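Local coordinates for serine proteinase inhibitor A (PDB 3E8L), which probably inhibits trypsin and chymotrypsin at the same time through two reactive sites, as a Kunitz-type inhibitor with a beta-trefoil fold, at residues K52-E57 / R167-I172; L65-S70 / Y85-S90; T99-G104 / I117-Y122. The protein carries 2 engineered substitutions. All coordinates share one frame; numbering follows the deposited sequence. Where two conformers were deposited one is given.

Interaction 1. Residues K52-E57 / R167-I172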
ATOM      1  N   LYS A  52      -2.073 -14.750  -0.486  1.00 30.60           N
ATOM      2  CA  LYS A  52      -1.179 -14.265   0.575  1.00 29.59           C
ATOM      3  C   LYS A  52      -0.049 -15.219   1.010  1.00 29.17           C
ATOM      4  O   LYS A  52      -0.233 -16.431   1.108  1.00 29.19           O
ATOM      5  CB  LYS A  52      -2.022 -13.854   1.777  1.00 29.72           C
ATOM      6  CG  LYS A  52      -1.278 -13.137   2.886  1.00 29.99           C
ATOM      7  CD  LYS A  52      -2.238 -12.731   3.999  1.00 28.26           C
ATOM      8  CE  LYS A  52      -3.167 -11.629   3.551  1.00 27.62           C
ATOM      9  NZ  LYS A  52      -3.914 -11.102   4.714  1.00 28.74           N
ATOM     10  N   SER A  53       1.115 -14.638   1.285  1.00 28.60           N
ATOM     11  CA  SER A  53       2.327 -15.375   1.636  1.00 28.11           C
ATOM     12  C   SER A  53       2.978 -14.775   2.871  1.00 27.90           C
ATOM     13  O   SER A  53       2.721 -13.606   3.205  1.00 27.92           O
ATOM     14  CB  SER A  53       3.335 -15.292   0.491  1.00 27.99           C
ATOM     15  OG  SER A  53       3.011 -16.162  -0.571  1.00 27.88           O
ATOM     16  N   TYR A  54       3.825 -15.554   3.552  1.00 27.42           N
ATOM     17  CA  TYR A  54       4.682 -14.979   4.595  1.00 27.02           C
ATOM     18  C   TYR A  54       5.968 -14.522   3.938  1.00 27.47           C
ATOM     19  O   TYR A  54       6.527 -15.264   3.116  1.00 27.25           O
ATOM     20  CB  TYR A  54       5.031 -15.995   5.676  1.00 26.23           C
ATOM     21  CG  TYR A  54       3.866 -16.501   6.487  1.00 23.83           C
ATOM     22  CD1 TYR A  54       3.411 -15.795   7.579  1.00 22.26           C
ATOM     23  CD2 TYR A  54       3.242 -17.705   6.172  1.00 21.52           C
ATOM     24  CE1 TYR A  54       2.363 -16.257   8.344  1.00 21.84           C
ATOM     25  CE2 TYR A  54       2.178 -18.183   6.928  1.00 21.87           C
ATOM     26  CZ  TYR A  54       1.741 -17.445   8.025  1.00 21.62           C
ATOM     27  OH  TYR A  54       0.686 -17.885   8.804  1.00 19.52           O
ATOM     28  N   VAL A  55       6.419 -13.311   4.286  1.00 27.67           N
ATOM     29  CA  VAL A  55       7.783 -12.878   3.993  1.00 28.22           C
ATOM     30  C   VAL A  55       8.750 -13.599   4.943  1.00 28.53           C
ATOM     31  O   VAL A  55       8.686 -13.446   6.170  1.00 28.44           O
ATOM     32  CB  VAL A  55       7.960 -11.352   4.136  1.00 28.33           C
ATOM     33  CG1 VAL A  55       9.363 -10.940   3.682  1.00 28.96           C
ATOM     34  CG2 VAL A  55       6.920 -10.612   3.339  1.00 27.72           C
ATOM     35  N   TYR A  56       9.625 -14.406   4.368  1.00 29.01           N
ATOM     36  CA  TYR A  56      10.628 -15.137   5.135  1.00 29.48           C
ATOM     37  C   TYR A  56      11.984 -15.123   4.425  1.00 30.22           C
ATOM     38  O   TYR A  56      12.083 -14.805   3.231  1.00 29.81           O
ATOM     39  CB  TYR A  56      10.171 -16.581   5.346  1.00 29.74           C
ATOM     40  CG  TYR A  56      10.634 -17.570   4.291  1.00 29.52           C
ATOM     41  CD1 TYR A  56      11.486 -18.619   4.628  1.00 29.88           C
ATOM     42  CD2 TYR A  56      10.217 -17.462   2.960  1.00 30.36           C
ATOM     43  CE1 TYR A  56      11.924 -19.528   3.670  1.00 30.25           C
ATOM     44  CE2 TYR A  56      10.649 -18.362   1.993  1.00 29.14           C
ATOM     45  CZ  TYR A  56      11.497 -19.393   2.350  1.00 30.11           C
ATOM     46  OH  TYR A  56      11.920 -20.297   1.392  1.00 30.82           O
ATOM     47  N   GLU A  57      13.027 -15.489   5.155  1.00 31.09           N
ATOM     48  CA  GLU A  57      14.357 -15.544   4.586  1.00 32.04           C
ATOM     49  C   GLU A  57      14.608 -16.911   3.947  1.00 32.83           C
ATOM     50  O   GLU A  57      14.595 -17.936   4.627  1.00 33.77           O
ATOM     51  CB  GLU A  57      15.368 -15.275   5.674  1.00 31.74           C
ATOM     52  CG  GLU A  57      16.738 -14.944   5.166  1.00 33.02           C
ATOM     53  CD  GLU A  57      17.745 -14.883   6.292  1.00 33.36           C
ATOM     54  OE1 GLU A  57      17.382 -14.340   7.355  1.00 34.48           O
ATOM     55  OE2 GLU A  57      18.880 -15.386   6.117  1.00 32.90           O
ATOM     56  N   ARG A 167      12.039 -22.079  10.123  1.00 26.90           N
ATOM     57  CA  ARG A 167      12.158 -21.040   9.101  1.00 26.83           C
ATOM     58  C   ARG A 167      12.203 -19.637   9.721  1.00 26.62           C
ATOM     59  O   ARG A 167      11.524 -19.358  10.720  1.00 26.73           O
ATOM     60  CB  ARG A 167      11.057 -21.163   8.039  1.00 26.95           C
ATOM     61  CG  ARG A 167      11.194 -22.422   7.195  1.00 28.83           C
ATOM     62  CD  ARG A 167      10.205 -22.486   6.062  1.00 32.78           C
ATOM     63  NE  ARG A 167       9.876 -23.874   5.724  1.00 36.67           N
ATOM     64  CZ  ARG A 167      10.189 -24.483   4.571  1.00 39.82           C
ATOM     65  NH1 ARG A 167      10.847 -23.826   3.604  1.00 39.90           N
ATOM     66  NH2 ARG A 167       9.846 -25.765   4.378  1.00 38.77           N
ATOM     67  N   THR A 168      13.031 -18.770   9.145  1.00 25.50           N
ATOM     68  CA  THR A 168      13.147 -17.428   9.634  1.00 25.13           C
ATOM     69  C   THR A 168      12.131 -16.509   8.933  1.00 25.50           C
ATOM     70  O   THR A 168      12.237 -16.237   7.740  1.00 25.89           O
ATOM     71  CB  THR A 168      14.584 -16.920   9.494  1.00 25.02           C
ATOM     72  OG1 THR A 168      15.447 -17.700  10.340  1.00 24.48           O
ATOM     73  CG2 THR A 168      14.681 -15.454   9.905  1.00 24.80           C
ATOM     74  N   LEU A 169      11.140 -16.046   9.689  1.00 25.24           N
ATOM     75  CA  LEU A 169      10.084 -15.184   9.166  1.00 25.22           C
ATOM     76  C   LEU A 169      10.196 -13.761   9.704  1.00 24.99           C
ATOM     77  O   LEU A 169      10.696 -13.536  10.804  1.00 25.42           O
ATOM     78  CB  LEU A 169       8.704 -15.748   9.539  1.00 24.93           C
ATOM     79  CG  LEU A 169       8.098 -16.844   8.679  1.00 25.25           C
ATOM     80  CD1 LEU A 169       8.846 -18.181   8.855  1.00 25.16           C
ATOM     81  CD2 LEU A 169       6.605 -16.976   9.019  1.00 24.55           C
ATOM     82  N   LEU A 170       9.707 -12.805   8.935  1.00 24.74           N
ATOM     83  CA  LEU A 170       9.772 -11.425   9.359  1.00 24.73           C
ATOM     84  C   LEU A 170       8.466 -11.043  10.013  1.00 25.31           C
ATOM     85  O   LEU A 170       7.405 -11.519   9.598  1.00 26.06           O
ATOM     86  CB  LEU A 170      10.051 -10.516   8.168  1.00 24.14           C
ATOM     87  CG  LEU A 170      11.401 -10.645   7.469  1.00 22.66           C
ATOM     88  CD1 LEU A 170      11.595  -9.437   6.621  1.00 20.77           C
ATOM     89  CD2 LEU A 170      12.525 -10.755   8.497  1.00 22.99           C
ATOM     90  N   GLY A 171       8.538 -10.199  11.038  1.00 25.20           N
ATOM     91  CA  GLY A 171       7.343  -9.640  11.660  1.00 24.70           C
ATOM     92  C   GLY A 171       7.684  -8.366  12.412  1.00 25.03           C
ATOM     93  O   GLY A 171       8.837  -7.918  12.398  1.00 25.61           O
ATOM     94  N   ILE A 172       6.679  -7.756  13.039  1.00 24.43           N
ATOM     95  CA  ILE A 172       6.873  -6.583  13.862  1.00 23.81           C
ATOM     96  C   ILE A 172       7.562  -7.052  15.128  1.00 24.19           C
ATOM     97  O   ILE A 172       7.119  -8.027  15.762  1.00 23.79           O
ATOM     98  CB  ILE A 172       5.521  -5.922  14.214  1.00 23.74           C
ATOM     99  CG1 ILE A 172       4.769  -5.514  12.946  1.00 23.22           C
ATOM    100  CG2 ILE A 172       5.693  -4.756  15.220  1.00 22.97           C
ATOM    101  CD1 ILE A 172       5.505  -4.535  11.995  1.00 21.36           C
TER
HETATM  102  O   HOH W   1       6.425 -13.467   7.994  1.00 33.49           O
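Leu169 lies against both Tyr54 and Tyr56, where strand 167-172 crosses strand 52-57 with their directions 123° apart. Its CB comes near the backbone oxygen of Val55. CG sits beside Tyr56 CB, at 3.9 Å. Of the two branches, CD1 also goes to Tyr56 CB. CD2 turns to the Tyr54 ring and approaches Tyr54 CD1 to 3.7 Å. CG stands anti to the carbonyl carbon (chi1 -83°), which lets the methyls reach the two tyrosines. The Tyr54 hydroxyl is bonded to Glu107, outside the contact.

Tyr56 and Leu169 form a single backbone bridge. Leu170 N gives a straight bond to Val55 O (3.0 Å, 172° at the hydrogen). Glu57 N bonds to Thr168 O at 2.8 Å. Thr168 O also lies near the plane of the Tyr56 ring, at its edge, 3.2 Å from Tyr56 CB. A water lies within bonding distance of Val55 O and Leu170 O, but which of them it donates to is unsettled.

Val55 CG1 and Leu170 CD1 meet at 4.0 Å. The extended Glu57 chain runs beside Thr168, pointing the same way. The chemistry is thus mainly apolar packing around two backbone bonds. Those bonds and the single bridge join the strands, and Leu169 packs against the tyrosines beside them; Val55 and Leu170 add a second apolar contact.

Interaction 2. Residues L65-S70 / Y85-S90. With SO4 (sulfate ion), chain I.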
ATOM      1  N   LEU A  65      13.535 -13.315  -3.875  1.00 35.07           N
ATOM      2  CA  LEU A  65      12.674 -12.771  -4.889  1.00 33.66           C
ATOM      3  C   LEU A  65      12.992 -11.328  -5.120  1.00 32.27           C
ATOM      4  O   LEU A  65      13.424 -10.637  -4.250  1.00 31.85           O
ATOM      5  CB  LEU A  65      11.217 -12.934  -4.549  1.00 33.34           C
ATOM      6  CG  LEU A  65      10.527 -14.270  -4.524  1.00 34.70           C
ATOM      7  CD1 LEU A  65       9.278 -14.104  -3.774  1.00 35.83           C
ATOM      8  CD2 LEU A  65      10.212 -14.756  -5.869  1.00 33.16           C
ATOM      9  N   PRO A  66      12.805 -10.901  -6.341  1.00 31.31           N
ATOM     10  CA  PRO A  66      12.998  -9.504  -6.725  1.00 30.31           C
ATOM     11  C   PRO A  66      11.914  -8.621  -6.132  1.00 29.80           C
ATOM     12  O   PRO A  66      10.756  -9.013  -6.120  1.00 30.02           O
ATOM     13  CB  PRO A  66      12.851  -9.535  -8.252  1.00 30.31           C
ATOM     14  CG  PRO A  66      12.903 -10.953  -8.655  1.00 29.77           C
ATOM     15  CD  PRO A  66      12.455 -11.746  -7.500  1.00 30.91           C
ATOM     16  N   VAL A  67      12.287  -7.437  -5.655  1.00 29.38           N
ATOM     17  CA  VAL A  67      11.343  -6.497  -5.072  1.00 28.58           C
ATOM     18  C   VAL A  67      11.412  -5.156  -5.790  1.00 28.50           C
ATOM     19  O   VAL A  67      12.486  -4.633  -6.040  1.00 28.88           O
ATOM     20  CB  VAL A  67      11.623  -6.249  -3.570  1.00 28.99           C
ATOM     21  CG1 VAL A  67      10.460  -5.491  -2.918  1.00 28.23           C
ATOM     22  CG2 VAL A  67      11.906  -7.554  -2.820  1.00 28.37           C
ATOM     23  N   GLY A  68      10.253  -4.592  -6.109  1.00 28.47           N
ATOM     24  CA  GLY A  68      10.159  -3.233  -6.647  1.00 26.91           C
ATOM     25  C   GLY A  68       9.714  -2.296  -5.542  1.00 26.11           C
ATOM     26  O   GLY A  68       8.916  -2.676  -4.669  1.00 26.11           O
ATOM     27  N   PHE A  69      10.229  -1.074  -5.577  1.00 25.13           N
ATOM     28  CA  PHE A  69       9.948  -0.081  -4.547  1.00 24.47           C
ATOM     29  C   PHE A  69       9.201   1.074  -5.158  1.00 24.49           C
ATOM     30  O   PHE A  69       9.616   1.633  -6.172  1.00 24.83           O
ATOM     31  CB  PHE A  69      11.241   0.411  -3.901  1.00 24.47           C
ATOM     32  CG  PHE A  69      12.115  -0.698  -3.392  1.00 24.34           C
ATOM     33  CD1 PHE A  69      11.668  -1.543  -2.362  1.00 23.47           C
ATOM     34  CD2 PHE A  69      13.373  -0.920  -3.954  1.00 23.12           C
ATOM     35  CE1 PHE A  69      12.468  -2.586  -1.899  1.00 23.78           C
ATOM     36  CE2 PHE A  69      14.183  -1.956  -3.492  1.00 22.95           C
ATOM     37  CZ  PHE A  69      13.724  -2.789  -2.462  1.00 24.55           C
ATOM     38  N   SER A  70       8.079   1.440  -4.567  1.00 24.35           N
ATOM     39  CA  SER A  70       7.316   2.508  -5.177  1.00 23.96           C
ATOM     40  C   SER A  70       6.748   3.493  -4.173  1.00 23.95           C
ATOM     41  O   SER A  70       6.733   3.229  -2.973  1.00 24.94           O
ATOM     42  CB  SER A  70       6.278   1.938  -6.146  1.00 23.44           C
ATOM     43  OG  SER A  70       5.251   1.302  -5.455  1.00 23.74           O
ATOM     44  N   TYR A  85       7.900   3.496   1.521  1.00 30.67           N
ATOM     45  CA  TYR A  85       7.670   2.906   0.219  1.00 30.81           C
ATOM     46  C   TYR A  85       6.867   1.630   0.278  1.00 31.34           C
ATOM     47  O   TYR A  85       6.911   0.887   1.266  1.00 31.24           O
ATOM     48  CB  TYR A  85       8.998   2.641  -0.462  1.00 30.39           C
ATOM     49  CG  TYR A  85       9.818   3.883  -0.534  1.00 29.56           C
ATOM     50  CD1 TYR A  85       9.511   4.885  -1.452  1.00 29.55           C
ATOM     51  CD2 TYR A  85      10.882   4.076   0.334  1.00 29.00           C
ATOM     52  CE1 TYR A  85      10.266   6.052  -1.511  1.00 30.90           C
ATOM     53  CE2 TYR A  85      11.633   5.233   0.292  1.00 30.60           C
ATOM     54  CZ  TYR A  85      11.325   6.217  -0.626  1.00 31.29           C
ATOM     55  OH  TYR A  85      12.088   7.356  -0.656  1.00 31.66           O
ATOM     56  N   LYS A  86       6.125   1.397  -0.802  1.00 31.71           N
ATOM     57  CA  LYS A  86       5.451   0.132  -1.051  1.00 31.60           C
ATOM     58  C   LYS A  86       6.504  -0.852  -1.567  1.00 30.87           C
ATOM     59  O   LYS A  86       7.256  -0.523  -2.492  1.00 31.16           O
ATOM     60  CB  LYS A  86       4.367   0.378  -2.094  1.00 31.83           C
ATOM     61  CG  LYS A  86       3.539  -0.821  -2.545  1.00 33.99           C
ATOM     62  CD  LYS A  86       2.266  -0.255  -3.212  1.00 38.79           C
ATOM     63  CE  LYS A  86       1.697  -1.156  -4.289  1.00 42.03           C
ATOM     64  NZ  LYS A  86       0.883  -0.369  -5.261  1.00 43.05           N
ATOM     65  N   PHE A  87       6.578  -2.030  -0.946  1.00 30.14           N
ATOM     66  CA  PHE A  87       7.478  -3.118  -1.375  1.00 28.87           C
ATOM     67  C   PHE A  87       6.656  -4.149  -2.142  1.00 28.00           C
ATOM     68  O   PHE A  87       5.615  -4.574  -1.659  1.00 28.22           O
ATOM     69  CB  PHE A  87       8.109  -3.795  -0.156  1.00 28.65           C
ATOM     70  CG  PHE A  87       9.249  -3.023   0.475  1.00 28.17           C
ATOM     71  CD1 PHE A  87       9.299  -1.625   0.427  1.00 26.60           C
ATOM     72  CD2 PHE A  87      10.264  -3.709   1.156  1.00 25.41           C
ATOM     73  CE1 PHE A  87      10.356  -0.929   1.032  1.00 25.83           C
ATOM     74  CE2 PHE A  87      11.303  -3.022   1.760  1.00 24.52           C
ATOM     75  CZ  PHE A  87      11.358  -1.641   1.697  1.00 24.30           C
ATOM     76  N   SER A  88       7.116  -4.564  -3.319  1.00 26.92           N
ATOM     77  CA  SER A  88       6.359  -5.507  -4.139  1.00 26.01           C
ATOM     78  C   SER A  88       7.291  -6.517  -4.786  1.00 26.12           C
ATOM     79  O   SER A  88       8.239  -6.155  -5.481  1.00 26.07           O
ATOM     80  CB  SER A  88       5.560  -4.770  -5.210  1.00 26.23           C
ATOM     81  OG  SER A  88       4.504  -3.997  -4.641  1.00 25.44           O
ATOM     82  N   PHE A  89       7.033  -7.786  -4.536  1.00 25.51           N
ATOM     83  CA  PHE A  89       7.790  -8.825  -5.169  1.00 26.02           C
ATOM     84  C   PHE A  89       7.502  -8.897  -6.664  1.00 26.75           C
ATOM     85  O   PHE A  89       6.369  -8.717  -7.104  1.00 26.18           O
ATOM     86  CB  PHE A  89       7.465 -10.177  -4.540  1.00 26.14           C
ATOM     87  CG  PHE A  89       8.120 -10.410  -3.202  1.00 25.29           C
ATOM     88  CD1 PHE A  89       9.506 -10.296  -3.051  1.00 25.87           C
ATOM     89  CD2 PHE A  89       7.355 -10.783  -2.109  1.00 22.87           C
ATOM     90  CE1 PHE A  89      10.116 -10.530  -1.801  1.00 26.52           C
ATOM     91  CE2 PHE A  89       7.942 -11.027  -0.867  1.00 24.55           C
ATOM     92  CZ  PHE A  89       9.320 -10.910  -0.707  1.00 25.31           C
ATOM     93  N   SER A  90       8.545  -9.166  -7.443  1.00 27.43           N
ATOM     94  CA  SER A  90       8.382  -9.391  -8.870  1.00 28.23           C
ATOM     95  C   SER A  90       8.369 -10.888  -9.038  1.00 27.94           C
ATOM     96  O   SER A  90       9.416 -11.542  -9.027  1.00 28.80           O
ATOM     97  CB  SER A  90       9.537  -8.770  -9.653  1.00 28.35           C
ATOM     98  OG  SER A  90       9.280  -8.815 -11.039  1.00 30.78           O
TER
HETATM   99  S   SO4 I 183       1.395   3.525  -4.535  0.50 35.00           S
HETATM  100  O1  SO4 I 183       0.208   2.667  -4.529  0.50 35.00           O
HETATM  101  O2  SO4 I 183       2.090   3.415  -5.816  0.50 35.00           O
HETATM  102  O3  SO4 I 183       1.014   4.914  -4.268  0.50 35.00           O
HETATM  103  O4  SO4 I 183       2.321   3.090  -3.495  0.50 35.00           O
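Ser88 O accepts the hydrogen bond of Gly68 N at 2.6 Å, with 166° at the hydrogen. The same oxygen takes a CA-H...O contact from Val67 CA. Gly68 O receives Ser88 N in return and completes a hydrogen-bonded antiparallel pair. Ser70 and Lys86 form the next such pair. Ser90 N bonds to Pro66 O.

Val67, Phe69, Phe87 and Phe89 share one face of the sheet. There Phe69 and Phe87 make an edge-to-face stack, with centroids 4.8 Å apart and planes at 67°. The edge belongs to Phe69, whose CE1 stands over the centre of the Phe87 ring. Leu65 CD1 lies over a face of the Phe89 ring, 3.9 Å from its centroid, as a CH-pi contact. Val67 CG2 reaches Phe89 CE1 at 3.6 Å. With CG1 anti to the backbone N (chi1 -168°), Val67 sets CG1 at Phe87 CB and CG2 at the Phe89 ring.

On the face of Ser70 and Lys86, the extended lysine chain leads away to a sulfate, probably from the crystallisation liquor. Lys86 NZ bonds to sulfate O1 at 3.2 Å. Lys86 also makes a cation-pi contact with Phe128.

Trp101, Phe131 and Phe181 continue the aromatic cluster beyond the two segments. The pair is an antiparallel beta arrangement in the beta-trefoil of this Kunitz-type inhibitor, with its phenylalanine-bearing face in the aromatic core.

Interaction 3. Residues T99-G104 / I117-Y122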
ATOM      1  N   THR A  99       1.259  -8.306  -5.016  1.00 25.30           N
ATOM      2  CA  THR A  99       2.426  -8.857  -4.359  1.00 25.74           C
ATOM      3  C   THR A  99       3.018  -7.829  -3.366  1.00 26.42           C
ATOM      4  O   THR A  99       4.176  -7.953  -2.943  1.00 26.96           O
ATOM      5  CB  THR A  99       3.517  -9.279  -5.405  1.00 25.36           C
ATOM      6  OG1 THR A  99       3.953  -8.121  -6.123  1.00 26.19           O
ATOM      7  CG2 THR A  99       2.994 -10.304  -6.391  1.00 24.10           C
ATOM      8  N   ALA A 100       2.239  -6.811  -3.009  1.00 26.81           N
ATOM      9  CA  ALA A 100       2.726  -5.772  -2.096  1.00 27.16           C
ATOM     10  C   ALA A 100       2.853  -6.337  -0.674  1.00 27.41           C
ATOM     11  O   ALA A 100       2.077  -7.207  -0.271  1.00 27.91           O
ATOM     12  CB  ALA A 100       1.813  -4.567  -2.132  1.00 26.58           C
ATOM     13  N   TRP A 101       3.837  -5.858   0.069  1.00 27.11           N
ATOM     14  CA  TRP A 101       4.046  -6.292   1.437  1.00 27.37           C
ATOM     15  C   TRP A 101       3.052  -5.624   2.342  1.00 28.00           C
ATOM     16  O   TRP A 101       2.625  -4.501   2.065  1.00 28.15           O
ATOM     17  CB  TRP A 101       5.432  -5.869   1.922  1.00 26.68           C
ATOM     18  CG  TRP A 101       6.568  -6.609   1.358  1.00 26.02           C
ATOM     19  CD1 TRP A 101       6.603  -7.311   0.184  1.00 26.98           C
ATOM     20  CD2 TRP A 101       7.886  -6.697   1.920  1.00 25.33           C
ATOM     21  NE1 TRP A 101       7.860  -7.858  -0.002  1.00 27.05           N
ATOM     22  CE2 TRP A 101       8.663  -7.483   1.048  1.00 25.22           C
ATOM     23  CE3 TRP A 101       8.477  -6.205   3.082  1.00 24.75           C
ATOM     24  CZ2 TRP A 101       9.994  -7.779   1.305  1.00 24.33           C
ATOM     25  CZ3 TRP A 101       9.800  -6.493   3.324  1.00 24.25           C
ATOM     26  CH2 TRP A 101      10.540  -7.275   2.450  1.00 24.08           C
ATOM     27  N   SER A 102       2.693  -6.282   3.448  1.00 29.04           N
ATOM     28  CA  SER A 102       2.045  -5.539   4.540  1.00 29.78           C
ATOM     29  C   SER A 102       2.150  -6.130   5.936  1.00 30.19           C
ATOM     30  O   SER A 102       2.541  -7.284   6.106  1.00 31.27           O
ATOM     31  CB  SER A 102       0.590  -5.172   4.197  1.00 29.65           C
ATOM     32  OG  SER A 102      -0.179  -6.303   3.994  1.00 29.53           O
ATOM     33  N   ILE A 103       1.832  -5.303   6.929  1.00 30.21           N
ATOM     34  CA  ILE A 103       1.784  -5.720   8.307  1.00 30.33           C
ATOM     35  C   ILE A 103       0.573  -6.608   8.496  1.00 30.47           C
ATOM     36  O   ILE A 103      -0.558  -6.211   8.263  1.00 30.78           O
ATOM     37  CB  ILE A 103       1.662  -4.534   9.252  1.00 30.22           C
ATOM     38  CG1 ILE A 103       2.682  -3.467   8.886  1.00 30.42           C
ATOM     39  CG2 ILE A 103       1.884  -4.993  10.690  1.00 30.67           C
ATOM     40  CD1 ILE A 103       2.372  -2.141   9.471  1.00 31.13           C
ATOM     41  N   GLY A 104       0.814  -7.822   8.922  1.00 30.94           N
ATOM     42  CA  GLY A 104      -0.272  -8.756   9.087  1.00 31.78           C
ATOM     43  C   GLY A 104      -0.825  -8.749  10.491  1.00 32.04           C
ATOM     44  O   GLY A 104      -0.138  -8.366  11.449  1.00 32.27           O
ATOM     45  N   ILE A 117       5.043  -9.955   8.608  0.50 26.98           N
ATOM     46  CA  ILE A 117       4.969  -9.181   7.386  0.50 26.68           C
ATOM     47  C   ILE A 117       4.486 -10.188   6.350  0.50 26.99           C
ATOM     48  O   ILE A 117       5.034 -11.295   6.250  0.50 27.10           O
ATOM     49  CB  ILE A 117       6.344  -8.619   6.952  0.50 26.61           C
ATOM     50  CG1 ILE A 117       7.001  -7.844   8.096  0.50 25.63           C
ATOM     51  CG2 ILE A 117       6.189  -7.733   5.735  0.50 26.19           C
ATOM     52  CD1 ILE A 117       6.085  -6.836   8.762  0.50 21.75           C
ATOM     53  N   THR A 118       3.437  -9.828   5.617  1.00 26.65           N
ATOM     54  CA  THR A 118       2.910 -10.702   4.579  1.00 26.92           C
ATOM     55  C   THR A 118       3.170 -10.047   3.228  1.00 27.06           C
ATOM     56  O   THR A 118       3.651  -8.906   3.175  1.00 27.99           O
ATOM     57  CB  THR A 118       1.399 -11.045   4.790  1.00 26.46           C
ATOM     58  OG1 THR A 118       0.611  -9.850   4.715  1.00 27.25           O
ATOM     59  CG2 THR A 118       1.185 -11.704   6.135  1.00 25.43           C
ATOM     60  N   ALA A 119       2.885 -10.763   2.146  1.00 26.29           N
ATOM     61  CA  ALA A 119       3.001 -10.198   0.826  1.00 26.20           C
ATOM     62  C   ALA A 119       1.895 -10.738  -0.025  1.00 26.43           C
ATOM     63  O   ALA A 119       1.694 -11.957  -0.106  1.00 27.09           O
ATOM     64  CB  ALA A 119       4.342 -10.556   0.208  1.00 26.73           C
ATOM     65  N   GLY A 120       1.183  -9.839  -0.684  1.00 25.93           N
ATOM     66  CA  GLY A 120       0.164 -10.237  -1.629  1.00 25.44           C
ATOM     67  C   GLY A 120      -1.212 -10.244  -1.008  1.00 25.38           C
ATOM     68  O   GLY A 120      -1.365 -10.568   0.167  1.00 25.80           O
ATOM     69  N   ASP A 121      -2.208  -9.882  -1.801  1.00 25.18           N
ATOM     70  CA  ASP A 121      -3.616  -9.962  -1.396  1.00 25.55           C
ATOM     71  C   ASP A 121      -4.429  -9.737  -2.661  1.00 25.05           C
ATOM     72  O   ASP A 121      -3.878  -9.362  -3.702  1.00 25.45           O
ATOM     73  CB  ASP A 121      -3.942  -8.883  -0.347  1.00 25.18           C
ATOM     74  CG  ASP A 121      -5.026  -9.307   0.643  1.00 26.14           C
ATOM     75  OD1 ASP A 121      -5.759 -10.286   0.407  1.00 24.56           O
ATOM     76  OD2 ASP A 121      -5.152  -8.621   1.678  1.00 28.13           O
ATOM     77  N   TYR A 122      -5.728  -9.989  -2.591  1.00 24.51           N
ATOM     78  CA  TYR A 122      -6.611  -9.681  -3.701  1.00 23.55           C
ATOM     79  C   TYR A 122      -6.389  -8.226  -4.105  1.00 23.61           C
ATOM     80  O   TYR A 122      -6.469  -7.331  -3.258  1.00 23.93           O
ATOM     81  CB  TYR A 122      -8.045  -9.896  -3.252  1.00 22.97           C
ATOM     82  CG  TYR A 122      -8.391 -11.341  -2.987  1.00 23.19           C
ATOM     83  CD1 TYR A 122      -8.375 -12.283  -4.028  1.00 23.29           C
ATOM     84  CD2 TYR A 122      -8.757 -11.775  -1.714  1.00 22.72           C
ATOM     85  CE1 TYR A 122      -8.704 -13.601  -3.811  1.00 22.48           C
ATOM     86  CE2 TYR A 122      -9.097 -13.116  -1.480  1.00 22.43           C
ATOM     87  CZ  TYR A 122      -9.058 -14.019  -2.539  1.00 23.15           C
ATOM     88  OH  TYR A 122      -9.380 -15.340  -2.361  1.00 24.02           O
TER
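Ile117 begins the second segment and, in the conformer given, its CG2 lies 3.8 Å from Trp101 CE3. In that conformer the methyl is anti to the backbone N, and from there it also approaches Ser102 O. The Ile117 backbone pairs with Ile103 as a non-hydrogen-bonded antiparallel pair.

Thr118 follows and faces Ser102 in a hydrogen-bonded pair. Thr118 N reaches Ser102 O at 2.7 Å, almost straight, with 170° at the hydrogen. Ser102 N returns a bond to Thr118 O at 2.8 Å. Thr118 OG1 lies between the backbone N and the carbonyl carbon (chi1 63°), which puts it 3.5 Å from Ser102 O. This is at best a weak bond, since its proton has another acceptor nearby.

Ala119 lies on the same side of the sheet as Trp101, and its CB meets Trp101 CD1 at 4.0 Å. Ile117 and Ala119 thus touch the indole at its benzene and pyrrole parts. Gly120 N then bonds to Ala100 O at 2.8 Å. Gly120 has a positive phi of 96°, a conformation that by itself calls for glycine. Its CA lies 3.8 Å from Thr99 CA.

Asp121 OD1 accepts Tyr122 N within the segment, while OD2 bonds to Asn127. Strand 113-119 runs between 101-103 and 52-57, and Val55 packs on Ile117 and Ala119. Strand 84-89 meets 99-104 at a Phe87-Trp101 backbone hydrogen bond, and the indole touches the rings of Phe87 and Phe89.

How the interactions relate
The three contacts lie close together in one beta-trefoil. The centres of interactions 1 and 3 are about 10 Å apart, those of 2 and 3 about 11 Å, and those of 1 and 2 about 15 Å. Interactions 1 and 3 both reach the sheet in which 52-57 and 113-119 are neighbours, while 167-172 pairs with 159-164 and interaction 2 lies in a four-stranded sheet. Leu170 O and Ile117 N, 3.0 Å apart, are probably hydrogen-bonded, as are Phe87 O and Trp101 N at 2.8 Å. Along the chain, interaction 2 closes before interaction 3 opens, both nested inside the loop closed by interaction 1. Strands far apart in sequence thus meet in the inhibitor's trefoil core.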